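Local coordinates for alpha-galactosidase 1 (Saccharomyces cerevisiae, PDB 3LRK), which hydrolyses terminal, non-reducing alpha-D-galactose residues from alpha-D-galactosides such as galactose oligosaccharides, galactomannans and galactolipids, working as a homotetramer, at residues V99-H104 and N140-Y145; I69-C74 and F108-Y113; V44-L49 and F92-G97; D134-A139 and N175-P180. The protein carries 1 engineered substitution. All coordinates share one frame; numbering follows the deposited sequence.

Contact 1: V99-H104 and N140-Y145; sequences VADHLH and NNRVDY. With NA (sodium ion), chain K; NAG (2-acetamido-2-deoxy-beta-D-glucopyranose), chain D.
R142 and D144, in the turn after helix 131-140, each meet a side chain of helix 96-105. R142 has positive phi and is the C-prime residue of the Schellman motif that ends helix 131-140. Its CB rests 4.0 Å from A100 CB. CD passes 3.7 Å from D101 OD1, and the bend at chi3 (-75°) then turns NE and the guanidinium side-on to the carboxylate. NE donates to D101 OD1 at 2.9 Å and NH2 to D101 OD2 at 3.2 Å, with the two planes 16° apart: a two-pronged salt bridge, one nitrogen to each oxygen, both met on the syn side. One turn on, H104 points NE2 in its ring plane at the syn lone pair of D144 OD2, 2.6 Å away and nearly straight (167°). The neighbouring H104 CE1 faces R142 O at 3.2 Å. H102 turns elsewhere: its NE2 binds the sodium ion, and the acetyl C8 of NAG covers one ring face. D144 OD1 pairs with R179 and OD2 also accepts from F110 N, so three donors grip this carboxylate, two of them on OD2, and their concentration would probably favour its ionised form.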
# COMPACT_ATOMS: atom_id res chain seq x y z
N VAL A 99 -22.38 -40.69 -4.98
CA VAL A 99 -23.09 -39.55 -4.36
C VAL A 99 -23.66 -38.64 -5.46
O VAL A 99 -24.82 -38.24 -5.39
CB VAL A 99 -22.17 -38.73 -3.41
CG1 VAL A 99 -22.95 -37.59 -2.70
CG2 VAL A 99 -21.47 -39.64 -2.41
N ALA A 100 -22.84 -38.32 -6.46
CA ALA A 100 -23.28 -37.54 -7.63
C ALA A 100 -24.53 -38.12 -8.30
O ALA A 100 -25.43 -37.39 -8.70
CB ALA A 100 -22.14 -37.44 -8.64
N ASP A 101 -24.55 -39.45 -8.45
CA ASP A 101 -25.64 -40.17 -9.15
C ASP A 101 -26.96 -40.04 -8.41
O ASP A 101 -28.00 -39.76 -9.02
CB ASP A 101 -25.27 -41.65 -9.32
CG ASP A 101 -24.09 -41.86 -10.24
OD1 ASP A 101 -23.76 -40.96 -11.04
OD2 ASP A 101 -23.47 -42.94 -10.16
N HIS A 102 -26.91 -40.24 -7.09
CA HIS A 102 -28.06 -40.00 -6.21
C HIS A 102 -28.56 -38.56 -6.29
O HIS A 102 -29.77 -38.30 -6.37
CB HIS A 102 -27.69 -40.31 -4.76
CG HIS A 102 -27.89 -41.74 -4.38
ND1 HIS A 102 -29.10 -42.38 -4.50
CD2 HIS A 102 -27.03 -42.65 -3.85
CE1 HIS A 102 -28.99 -43.62 -4.07
NE2 HIS A 102 -27.75 -43.81 -3.67
N LEU A 103 -27.62 -37.61 -6.26
CA LEU A 103 -27.97 -36.19 -6.40
C LEU A 103 -28.63 -35.89 -7.75
O LEU A 103 -29.70 -35.29 -7.79
CB LEU A 103 -26.76 -35.27 -6.13
CG LEU A 103 -26.25 -35.31 -4.67
CD1 LEU A 103 -24.94 -34.54 -4.50
CD2 LEU A 103 -27.30 -34.79 -3.70
N HIS A 104 -28.00 -36.35 -8.83
CA HIS A 104 -28.53 -36.11 -10.18
C HIS A 104 -29.90 -36.76 -10.38
O HIS A 104 -30.76 -36.20 -11.06
CB HIS A 104 -27.53 -36.62 -11.24
CG HIS A 104 -26.23 -35.87 -11.24
ND1 HIS A 104 -25.05 -36.42 -11.68
CD2 HIS A 104 -25.93 -34.61 -10.84
CE1 HIS A 104 -24.08 -35.54 -11.57
NE2 HIS A 104 -24.58 -34.43 -11.06
N ASN A 140 -14.27 -37.57 -13.32
CA ASN A 140 -14.51 -39.03 -13.21
C ASN A 140 -15.63 -39.33 -12.23
O ASN A 140 -16.37 -40.32 -12.39
CB ASN A 140 -13.25 -39.77 -12.76
CG ASN A 140 -12.21 -39.90 -13.86
OD1 ASN A 140 -12.43 -39.47 -15.00
ND2 ASN A 140 -11.08 -40.50 -13.52
N ASN A 141 -15.75 -38.48 -11.21
CA ASN A 141 -16.77 -38.62 -10.18
C ASN A 141 -18.02 -37.77 -10.41
O ASN A 141 -18.85 -37.61 -9.51
CB ASN A 141 -16.14 -38.38 -8.81
CG ASN A 141 -15.19 -39.49 -8.44
OD1 ASN A 141 -13.98 -39.40 -8.68
ND2 ASN A 141 -15.74 -40.59 -7.93
N ARG A 142 -18.14 -37.23 -11.62
CA ARG A 142 -19.38 -36.60 -12.12
C ARG A 142 -19.81 -35.37 -11.31
O ARG A 142 -20.99 -35.09 -11.13
CB ARG A 142 -20.50 -37.65 -12.27
CG ARG A 142 -20.07 -38.76 -13.23
CD ARG A 142 -21.09 -39.88 -13.35
NE ARG A 142 -21.13 -40.79 -12.20
CZ ARG A 142 -20.24 -41.74 -11.94
NH1 ARG A 142 -19.17 -41.90 -12.71
NH2 ARG A 142 -20.41 -42.55 -10.90
N VAL A 143 -18.80 -34.63 -10.87
CA VAL A 143 -18.94 -33.38 -10.13
C VAL A 143 -19.33 -32.24 -11.09
O VAL A 143 -18.88 -32.20 -12.22
CB VAL A 143 -17.59 -33.07 -9.41
CG1 VAL A 143 -17.56 -31.66 -8.82
CG2 VAL A 143 -17.33 -34.12 -8.33
N ASP A 144 -20.17 -31.31 -10.62
CA ASP A 144 -20.70 -30.21 -11.45
C ASP A 144 -20.21 -28.82 -11.05
O ASP A 144 -20.52 -27.84 -11.74
CB ASP A 144 -22.23 -30.20 -11.42
CG ASP A 144 -22.82 -31.56 -11.70
OD1 ASP A 144 -22.60 -32.10 -12.81
OD2 ASP A 144 -23.48 -32.09 -10.79
N TYR A 145 -19.46 -28.74 -9.95
CA TYR A 145 -19.11 -27.48 -9.29
C TYR A 145 -17.88 -27.71 -8.43
O TYR A 145 -17.78 -28.73 -7.73
CB TYR A 145 -20.31 -27.06 -8.44
CG TYR A 145 -20.24 -25.77 -7.62
CD1 TYR A 145 -19.43 -25.66 -6.48
CD2 TYR A 145 -21.05 -24.68 -7.96
CE1 TYR A 145 -19.43 -24.48 -5.70
CE2 TYR A 145 -21.04 -23.52 -7.21
CZ TYR A 145 -20.23 -23.41 -6.09
OH TYR A 145 -20.24 -22.24 -5.35
NA NA K . -26.67 -45.76 -3.12
C1 NAG D . -30.16 -43.10 -11.27
C2 NAG D . -29.76 -44.46 -10.69
C3 NAG D . -29.29 -45.39 -11.81
C4 NAG D . -30.32 -45.48 -12.94
C5 NAG D . -30.82 -44.09 -13.34
C6 NAG D . -32.05 -44.19 -14.24
C7 NAG D . -29.02 -44.18 -8.36
C8 NAG D . -27.85 -44.23 -7.42
N2 NAG D . -28.74 -44.32 -9.66
O3 NAG D . -29.04 -46.68 -11.28
O4 NAG D . -29.75 -46.13 -14.06
O5 NAG D . -31.20 -43.32 -12.21
O6 NAG D . -32.11 -42.97 -14.95
O7 NAG D . -30.16 -44.02 -7.93

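Contact 2: I69-C74 and F108-Y113; sequences IILDDC and FLFGMY
I69 and I70 pair in parallel with F110 and G111, the two segments running 15° apart, and three backbone bonds join them: I69 N to L109 O (2.9 Å), G111 N to I69 O (2.8 Å) and L71 N to G111 O (2.9 Å). Of the paired residues, I70 and G111 have the closest CA atoms, 4.0 Å apart, and the lack of a side chain on G111 leaves room for I70 CG1. After L71 a water takes the place of a direct bond, donating to L71 O at 2.8 Å and weakly accepting from Y113 N. On the face shared by I69 and F110, I69 CG1 lies 3.6 Å from F108 CD2 and I69 CD1 beside F108 CE2. F110 turns its ring edge to I69 O and brings CE1 to 4.1 Å from L71 CB. The far end is polar. With CG anti to the backbone N (chi1 166°), the Y113 ring is sent across to D72 and D73; D72 OD2 and D73 N lie over one face, and D73 CG approaches Y113 CE1 at 3.3 Å. Y113 OH is hydrogen-bonded to D149, the nucleophile, and D72 OD1 is salt-bridged to K147; D72, D73 and K147 are substrate-binding residues. A glycerol, probably from the crystallisation liquor, hydrogen-bonds to both aspartates. These are the C-terminal ends of neighbouring strands of a TIM barrel, where its active site lies. Strand 68-70 is flanked by 32-35 and 109-115 by 145-149, while helices 46-58 and 96-105 cover I69, L71, F108 and F110 from outside.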
# COMPACT_ATOMS: atom_id res chain seq x y z
N ILE A 69 -25.59 -28.91 -4.27
CA ILE A 69 -25.25 -29.54 -2.99
C ILE A 69 -23.73 -29.61 -2.92
O ILE A 69 -23.09 -30.44 -3.60
CB ILE A 69 -25.87 -30.96 -2.84
CG1 ILE A 69 -27.40 -30.90 -2.98
CG2 ILE A 69 -25.44 -31.63 -1.52
CD1 ILE A 69 -28.11 -29.98 -1.95
N ILE A 70 -23.14 -28.71 -2.13
CA ILE A 70 -21.69 -28.52 -2.14
C ILE A 70 -21.04 -29.14 -0.91
O ILE A 70 -21.18 -28.64 0.21
CB ILE A 70 -21.28 -27.03 -2.25
CG1 ILE A 70 -21.99 -26.35 -3.43
CG2 ILE A 70 -19.76 -26.90 -2.38
CD1 ILE A 70 -22.13 -24.82 -3.27
N LEU A 71 -20.32 -30.24 -1.15
CA LEU A 71 -19.52 -30.91 -0.14
C LEU A 71 -18.23 -30.11 0.01
O LEU A 71 -17.53 -29.88 -0.98
CB LEU A 71 -19.21 -32.34 -0.58
CG LEU A 71 -18.25 -33.18 0.28
CD1 LEU A 71 -18.85 -33.52 1.64
CD2 LEU A 71 -17.83 -34.43 -0.45
N ASP A 72 -17.93 -29.71 1.24
CA ASP A 72 -16.77 -28.86 1.53
C ASP A 72 -15.54 -29.72 1.88
O ASP A 72 -15.35 -30.79 1.31
CB ASP A 72 -17.14 -27.85 2.63
CG ASP A 72 -16.38 -26.53 2.50
OD1 ASP A 72 -16.83 -25.62 1.77
OD2 ASP A 72 -15.32 -26.39 3.15
N ASP A 73 -14.71 -29.23 2.80
CA ASP A 73 -13.40 -29.81 3.14
C ASP A 73 -13.53 -31.18 3.84
O ASP A 73 -14.64 -31.62 4.15
CB ASP A 73 -12.66 -28.81 4.06
CG ASP A 73 -11.13 -28.89 3.97
OD1 ASP A 73 -10.54 -29.90 3.50
OD2 ASP A 73 -10.50 -27.90 4.39
N CYS A 74 -12.39 -31.84 4.09
CA CYS A 74 -12.28 -33.05 4.94
C CYS A 74 -12.92 -34.32 4.38
O CYS A 74 -13.37 -35.20 5.14
CB CYS A 74 -12.83 -32.79 6.35
SG CYS A 74 -12.70 -31.10 6.92
N PHE A 108 -30.58 -32.64 -8.52
CA PHE A 108 -29.58 -31.79 -7.88
C PHE A 108 -28.30 -31.75 -8.71
O PHE A 108 -28.07 -32.62 -9.56
CB PHE A 108 -29.23 -32.30 -6.48
CG PHE A 108 -30.21 -31.90 -5.41
CD1 PHE A 108 -31.04 -32.85 -4.81
CD2 PHE A 108 -30.31 -30.58 -4.99
CE1 PHE A 108 -31.95 -32.50 -3.81
CE2 PHE A 108 -31.21 -30.20 -4.00
CZ PHE A 108 -32.03 -31.17 -3.40
N LEU A 109 -27.46 -30.75 -8.44
CA LEU A 109 -26.11 -30.71 -8.97
C LEU A 109 -25.12 -30.89 -7.80
O LEU A 109 -25.43 -30.52 -6.67
CB LEU A 109 -25.86 -29.40 -9.73
CG LEU A 109 -26.67 -29.27 -11.03
CD1 LEU A 109 -26.40 -27.90 -11.72
CD2 LEU A 109 -26.35 -30.44 -12.00
N PHE A 110 -23.96 -31.48 -8.08
CA PHE A 110 -23.01 -31.89 -7.04
C PHE A 110 -21.76 -31.00 -7.06
O PHE A 110 -21.10 -30.88 -8.10
CB PHE A 110 -22.63 -33.37 -7.24
CG PHE A 110 -21.68 -33.94 -6.20
CD1 PHE A 110 -21.74 -33.54 -4.87
CD2 PHE A 110 -20.76 -34.91 -6.56
CE1 PHE A 110 -20.88 -34.08 -3.91
CE2 PHE A 110 -19.88 -35.46 -5.61
CZ PHE A 110 -19.95 -35.04 -4.28
N GLY A 111 -21.46 -30.38 -5.92
CA GLY A 111 -20.25 -29.58 -5.75
C GLY A 111 -19.25 -30.27 -4.84
O GLY A 111 -19.63 -30.96 -3.89
N MET A 112 -17.97 -30.09 -5.16
CA MET A 112 -16.87 -30.60 -4.33
C MET A 112 -15.86 -29.49 -4.05
O MET A 112 -16.03 -28.36 -4.51
CB MET A 112 -16.22 -31.83 -4.97
CG MET A 112 -16.99 -33.12 -4.66
SD MET A 112 -16.15 -34.66 -5.02
CE MET A 112 -15.01 -34.75 -3.65
N TYR A 113 -14.83 -29.81 -3.27
CA TYR A 113 -13.92 -28.81 -2.73
C TYR A 113 -12.45 -29.24 -2.84
O TYR A 113 -12.10 -30.40 -2.63
CB TYR A 113 -14.31 -28.51 -1.27
CG TYR A 113 -13.28 -27.74 -0.47
CD1 TYR A 113 -12.21 -28.40 0.13
CD2 TYR A 113 -13.39 -26.35 -0.29
CE1 TYR A 113 -11.25 -27.71 0.85
CE2 TYR A 113 -12.44 -25.65 0.45
CZ TYR A 113 -11.37 -26.34 1.02
OH TYR A 113 -10.40 -25.67 1.75
O HOH W 1 -15.72 -31.92 -1.67

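Contact 3: V44-L49 and F92-G97; sequences VSEQLL and FPNGMG
F92 wedges its ring against the start of helix 46-58, and this is the tight half of the contact. Its CE2 lies 3.4 Å from S45 C and equally close to E46 N, so the ring packs on backbone as much as on side chains. V44 CG2 reaches F92 CZ at 3.9 Å and L49 CD2 reaches F92 CE2 at 4.1 Å, while M96 CE of its own segment sits over one face. S45 is the N-cap: its OG accepts from L48 N at 3.1 Å and closes the first turn. The other half is polar and looser. E46, its CG trans to N (chi1 -180°) and its chain extended beyond, reaches N94, whose ND2 donates in its amide plane to OE1 at 3.0 Å, almost straight (174°); the carboxylate and amide planes are turned 51° apart. A water joins the same OE1 to G95 O and weakly to N94 N, beside the exposed P93 and N94 of the type I turn F92-G95. That turn leads into helix 96-105, whose H98, V99 and H102 flank the E46 side chain. F92 meanwhile reaches inward to L71, beyond strand 68-70, and to W75, joining the N-terminal ends of two helices to the barrel loops.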
# COMPACT_ATOMS: atom_id res chain seq x y z
N VAL A 44 -18.52 -35.05 7.81
CA VAL A 44 -19.30 -35.23 6.59
C VAL A 44 -19.40 -36.71 6.25
O VAL A 44 -18.58 -37.52 6.70
CB VAL A 44 -18.67 -34.47 5.37
CG1 VAL A 44 -18.62 -32.98 5.62
CG2 VAL A 44 -17.26 -34.99 5.04
N SER A 45 -20.42 -37.08 5.47
CA SER A 45 -20.55 -38.45 4.96
C SER A 45 -21.53 -38.46 3.81
O SER A 45 -22.23 -37.48 3.60
CB SER A 45 -21.04 -39.40 6.06
OG SER A 45 -22.37 -39.11 6.43
N GLU A 46 -21.57 -39.56 3.05
CA GLU A 46 -22.60 -39.72 2.02
C GLU A 46 -23.98 -39.49 2.62
O GLU A 46 -24.79 -38.73 2.08
CB GLU A 46 -22.54 -41.10 1.35
CG GLU A 46 -23.60 -41.27 0.27
CD GLU A 46 -23.67 -42.68 -0.33
OE1 GLU A 46 -22.64 -43.25 -0.71
OE2 GLU A 46 -24.80 -43.20 -0.44
N GLN A 47 -24.23 -40.15 3.76
CA GLN A 47 -25.52 -40.09 4.44
C GLN A 47 -25.96 -38.67 4.79
O GLN A 47 -27.11 -38.30 4.53
CB GLN A 47 -25.52 -40.96 5.71
CG GLN A 47 -26.92 -41.39 6.14
CD GLN A 47 -27.58 -42.27 5.09
OE1 GLN A 47 -26.98 -43.22 4.60
NE2 GLN A 47 -28.83 -41.95 4.75
N LEU A 48 -25.04 -37.87 5.35
CA LEU A 48 -25.30 -36.45 5.63
C LEU A 48 -25.75 -35.73 4.38
O LEU A 48 -26.75 -35.00 4.39
CB LEU A 48 -24.03 -35.73 6.16
CG LEU A 48 -23.99 -34.20 5.93
CD1 LEU A 48 -24.90 -33.43 6.90
CD2 LEU A 48 -22.58 -33.61 5.94
N LEU A 49 -25.01 -35.94 3.30
CA LEU A 49 -25.22 -35.22 2.07
C LEU A 49 -26.58 -35.55 1.48
O LEU A 49 -27.31 -34.66 1.05
CB LEU A 49 -24.10 -35.58 1.09
CG LEU A 49 -23.20 -34.48 0.54
CD1 LEU A 49 -22.87 -33.39 1.57
CD2 LEU A 49 -21.94 -35.13 0.02
N PHE A 92 -17.29 -41.95 2.75
CA PHE A 92 -17.88 -42.15 1.42
C PHE A 92 -17.59 -43.57 0.93
O PHE A 92 -16.75 -43.77 0.04
CB PHE A 92 -17.40 -41.06 0.45
CG PHE A 92 -17.67 -39.67 0.94
CD1 PHE A 92 -16.68 -38.95 1.60
CD2 PHE A 92 -18.94 -39.12 0.82
CE1 PHE A 92 -16.94 -37.69 2.11
CE2 PHE A 92 -19.22 -37.85 1.33
CZ PHE A 92 -18.22 -37.13 1.96
N PRO A 93 -18.29 -44.57 1.52
CA PRO A 93 -18.04 -45.99 1.25
C PRO A 93 -18.25 -46.46 -0.20
O PRO A 93 -17.72 -47.50 -0.59
CB PRO A 93 -19.02 -46.71 2.19
CG PRO A 93 -20.03 -45.70 2.58
CD PRO A 93 -19.35 -44.37 2.52
N ASN A 94 -18.99 -45.67 -0.99
CA ASN A 94 -19.32 -46.01 -2.37
C ASN A 94 -18.58 -45.13 -3.41
O ASN A 94 -18.81 -45.25 -4.62
CB ASN A 94 -20.83 -45.92 -2.54
CG ASN A 94 -21.57 -46.82 -1.55
OD1 ASN A 94 -21.36 -48.02 -1.54
ND2 ASN A 94 -22.41 -46.23 -0.69
N GLY A 95 -17.68 -44.28 -2.94
CA GLY A 95 -16.98 -43.33 -3.82
C GLY A 95 -17.84 -42.08 -4.00
O GLY A 95 -19.00 -42.04 -3.58
N MET A 96 -17.26 -41.06 -4.62
CA MET A 96 -17.96 -39.79 -4.80
C MET A 96 -18.96 -39.84 -5.96
O MET A 96 -20.02 -39.25 -5.88
CB MET A 96 -16.95 -38.64 -5.00
CG MET A 96 -15.90 -38.53 -3.87
SD MET A 96 -16.57 -38.70 -2.18
CE MET A 96 -17.73 -37.36 -2.12
N GLY A 97 -18.60 -40.54 -7.04
CA GLY A 97 -19.45 -40.61 -8.23
C GLY A 97 -20.83 -41.15 -7.89
O GLY A 97 -21.83 -40.72 -8.44
O HOH W 2 -20.26 -42.63 -0.75

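Contact 4: D134-A139 and N175-P180; sequences DAQFFA and NKTGRP. With NAG (2-acetamido-2-deoxy-beta-D-glucopyranose), chain E.
Two helices of the outer layer of the TIM barrel, 131-140 and 160-177, meet near their C-terminal ends, where A135, Q136 and A139 face T177 and R179. The fit is apolar and depends on small groups. T177 CG2 sits 3.6 Å from A135 O and 4.0 Å from A135 CB, and T177 CB lies 3.6 Å from A139 CB. The T177 torsion (chi1 71°) sets OG1 between its own N and carbonyl carbon; there OG1 accepts from R179 N at 3.2 Å, an ST turn, and is also hydrogen-bonded to L174 O. This turn brings the chain out of helix 160-177 through G178, which has positive phi, toward strand 182-185. In the sheet that strand neighbours 145-149, the strand the chain builds between the two helices. R179, extended from CG to NE, runs along the end of helix 131-140 with CD 3.9 Å from A139 O. Its guanidinium goes on to the next turn: NE hydrogen-bonds to V143 O and NH2 forms a salt bridge with D144 OD1. On the outer side, Q136 hydrogen-bonds to N140 OD1 through NE2, while its OE1 takes a water at 2.8 Å that also donates weakly to T177 O. N175 points the other way and carries an N-linked glycan: ND2 is bonded covalently to C1 of NAG (1.4 Å), and the acetyl C8 folds back to 3.5 Å from G178 C.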
# COMPACT_ATOMS: atom_id res chain seq x y z
N ASP A 134 -6.39 -33.76 -10.49
CA ASP A 134 -7.47 -33.48 -9.54
C ASP A 134 -8.77 -33.10 -10.25
O ASP A 134 -9.84 -33.61 -9.93
CB ASP A 134 -7.04 -32.48 -8.48
CG ASP A 134 -6.07 -33.09 -7.46
OD1 ASP A 134 -5.63 -34.24 -7.65
OD2 ASP A 134 -5.74 -32.41 -6.46
N ALA A 135 -8.65 -32.23 -11.26
CA ALA A 135 -9.76 -31.95 -12.17
C ALA A 135 -10.31 -33.24 -12.79
O ALA A 135 -11.52 -33.41 -12.88
CB ALA A 135 -9.34 -30.96 -13.26
N GLN A 136 -9.41 -34.13 -13.23
CA GLN A 136 -9.79 -35.44 -13.76
C GLN A 136 -10.55 -36.30 -12.75
O GLN A 136 -11.59 -36.89 -13.09
CB GLN A 136 -8.57 -36.22 -14.29
CG GLN A 136 -8.95 -37.43 -15.15
CD GLN A 136 -9.78 -37.05 -16.38
OE1 GLN A 136 -9.40 -36.17 -17.16
NE2 GLN A 136 -10.92 -37.70 -16.54
N PHE A 137 -10.04 -36.38 -11.52
CA PHE A 137 -10.78 -37.01 -10.42
C PHE A 137 -12.21 -36.45 -10.29
O PHE A 137 -13.18 -37.24 -10.17
CB PHE A 137 -10.03 -36.89 -9.07
CG PHE A 137 -10.83 -37.37 -7.90
CD1 PHE A 137 -10.73 -38.69 -7.46
CD2 PHE A 137 -11.72 -36.51 -7.24
CE1 PHE A 137 -11.49 -39.14 -6.40
CE2 PHE A 137 -12.49 -36.97 -6.18
CZ PHE A 137 -12.37 -38.28 -5.75
N PHE A 138 -12.36 -35.12 -10.29
CA PHE A 138 -13.69 -34.54 -10.12
C PHE A 138 -14.63 -34.89 -11.29
O PHE A 138 -15.79 -35.23 -11.07
CB PHE A 138 -13.63 -33.02 -9.87
CG PHE A 138 -12.90 -32.64 -8.59
CD1 PHE A 138 -13.31 -33.15 -7.35
CD2 PHE A 138 -11.81 -31.78 -8.64
CE1 PHE A 138 -12.62 -32.81 -6.18
CE2 PHE A 138 -11.12 -31.44 -7.47
CZ PHE A 138 -11.53 -31.95 -6.24
N ALA A 139 -14.11 -34.84 -12.51
CA ALA A 139 -14.87 -35.22 -13.70
C ALA A 139 -15.22 -36.72 -13.72
O ALA A 139 -16.34 -37.09 -14.09
CB ALA A 139 -14.14 -34.83 -14.94
N ASN A 175 -11.44 -27.49 -17.74
CA ASN A 175 -11.83 -27.44 -19.14
C ASN A 175 -11.35 -28.67 -19.91
O ASN A 175 -12.10 -29.23 -20.71
CB ASN A 175 -11.31 -26.15 -19.79
CG ASN A 175 -11.82 -25.99 -21.21
OD1 ASN A 175 -11.21 -26.50 -22.15
ND2 ASN A 175 -12.95 -25.32 -21.35
N LYS A 176 -10.11 -29.10 -19.63
CA LYS A 176 -9.47 -30.23 -20.32
C LYS A 176 -10.26 -31.54 -20.17
O LYS A 176 -10.21 -32.39 -21.05
CB LYS A 176 -8.02 -30.42 -19.83
CG LYS A 176 -7.18 -31.41 -20.67
CD LYS A 176 -5.89 -31.84 -19.93
CE LYS A 176 -4.96 -32.66 -20.86
NZ LYS A 176 -4.00 -33.51 -20.09
N THR A 177 -11.01 -31.67 -19.07
CA THR A 177 -11.81 -32.88 -18.81
C THR A 177 -13.01 -33.02 -19.75
O THR A 177 -13.55 -34.13 -19.92
CB THR A 177 -12.34 -32.93 -17.37
OG1 THR A 177 -13.37 -31.94 -17.20
CG2 THR A 177 -11.20 -32.70 -16.35
N GLY A 178 -13.44 -31.90 -20.32
CA GLY A 178 -14.63 -31.87 -21.18
C GLY A 178 -15.96 -31.84 -20.44
O GLY A 178 -17.02 -31.70 -21.07
N ARG A 179 -15.91 -31.99 -19.11
CA ARG A 179 -17.13 -31.98 -18.30
C ARG A 179 -17.35 -30.56 -17.81
O ARG A 179 -16.45 -29.99 -17.20
CB ARG A 179 -17.06 -32.96 -17.10
CG ARG A 179 -18.39 -32.99 -16.31
CD ARG A 179 -18.38 -33.85 -15.05
NE ARG A 179 -19.71 -33.83 -14.43
CZ ARG A 179 -20.70 -34.66 -14.77
NH1 ARG A 179 -20.50 -35.59 -15.71
NH2 ARG A 179 -21.87 -34.57 -14.19
N PRO A 180 -18.55 -29.98 -18.08
CA PRO A 180 -18.85 -28.65 -17.55
C PRO A 180 -18.82 -28.65 -16.03
O PRO A 180 -19.45 -29.48 -15.37
CB PRO A 180 -20.27 -28.37 -18.06
CG PRO A 180 -20.43 -29.27 -19.24
CD PRO A 180 -19.67 -30.51 -18.87
C1 NAG E . -13.44 -25.25 -22.71
C2 NAG E . -14.96 -25.33 -22.55
C3 NAG E . -15.70 -25.01 -23.85
C4 NAG E . -15.23 -23.68 -24.44
C5 NAG E . -13.71 -23.55 -24.45
C6 NAG E . -13.41 -22.07 -24.57
C7 NAG E . -15.76 -26.90 -20.85
C8 NAG E . -16.07 -28.34 -20.56
N2 NAG E . -15.37 -26.65 -22.10
O3 NAG E . -17.07 -24.89 -23.57
O4 NAG E . -15.72 -23.54 -25.76
O5 NAG E . -13.07 -24.00 -23.26
O6 NAG E . -12.12 -21.99 -25.09
O7 NAG E . -15.89 -26.04 -19.98
O HOH W 3 -10.90 -36.29 -19.52

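Overall arrangement
All four contacts lie on one side of the chain's centre, all in the catalytic barrel domain, their centres about 9 Å (contacts 1 and 2) to about 20 Å (contacts 3 and 4) apart. Contact 2 is the strand pairing at the heart; contacts 1 and 3 share helix 96-105, gripping it near its C- and N-terminal ends, and contact 4 continues outward to helices 131-140 and 160-177. Along the chain contact 2 interlocks with both 1 and 3, and contact 1 with 4, whereas contact 3 closes before 1 opens. M112 of contact 2 packs on F138 of contact 4, and M96 of contact 3 on F137. Successive strands and helices are thus linked, from the substrate-binding aspartates out to a glycosylated surface.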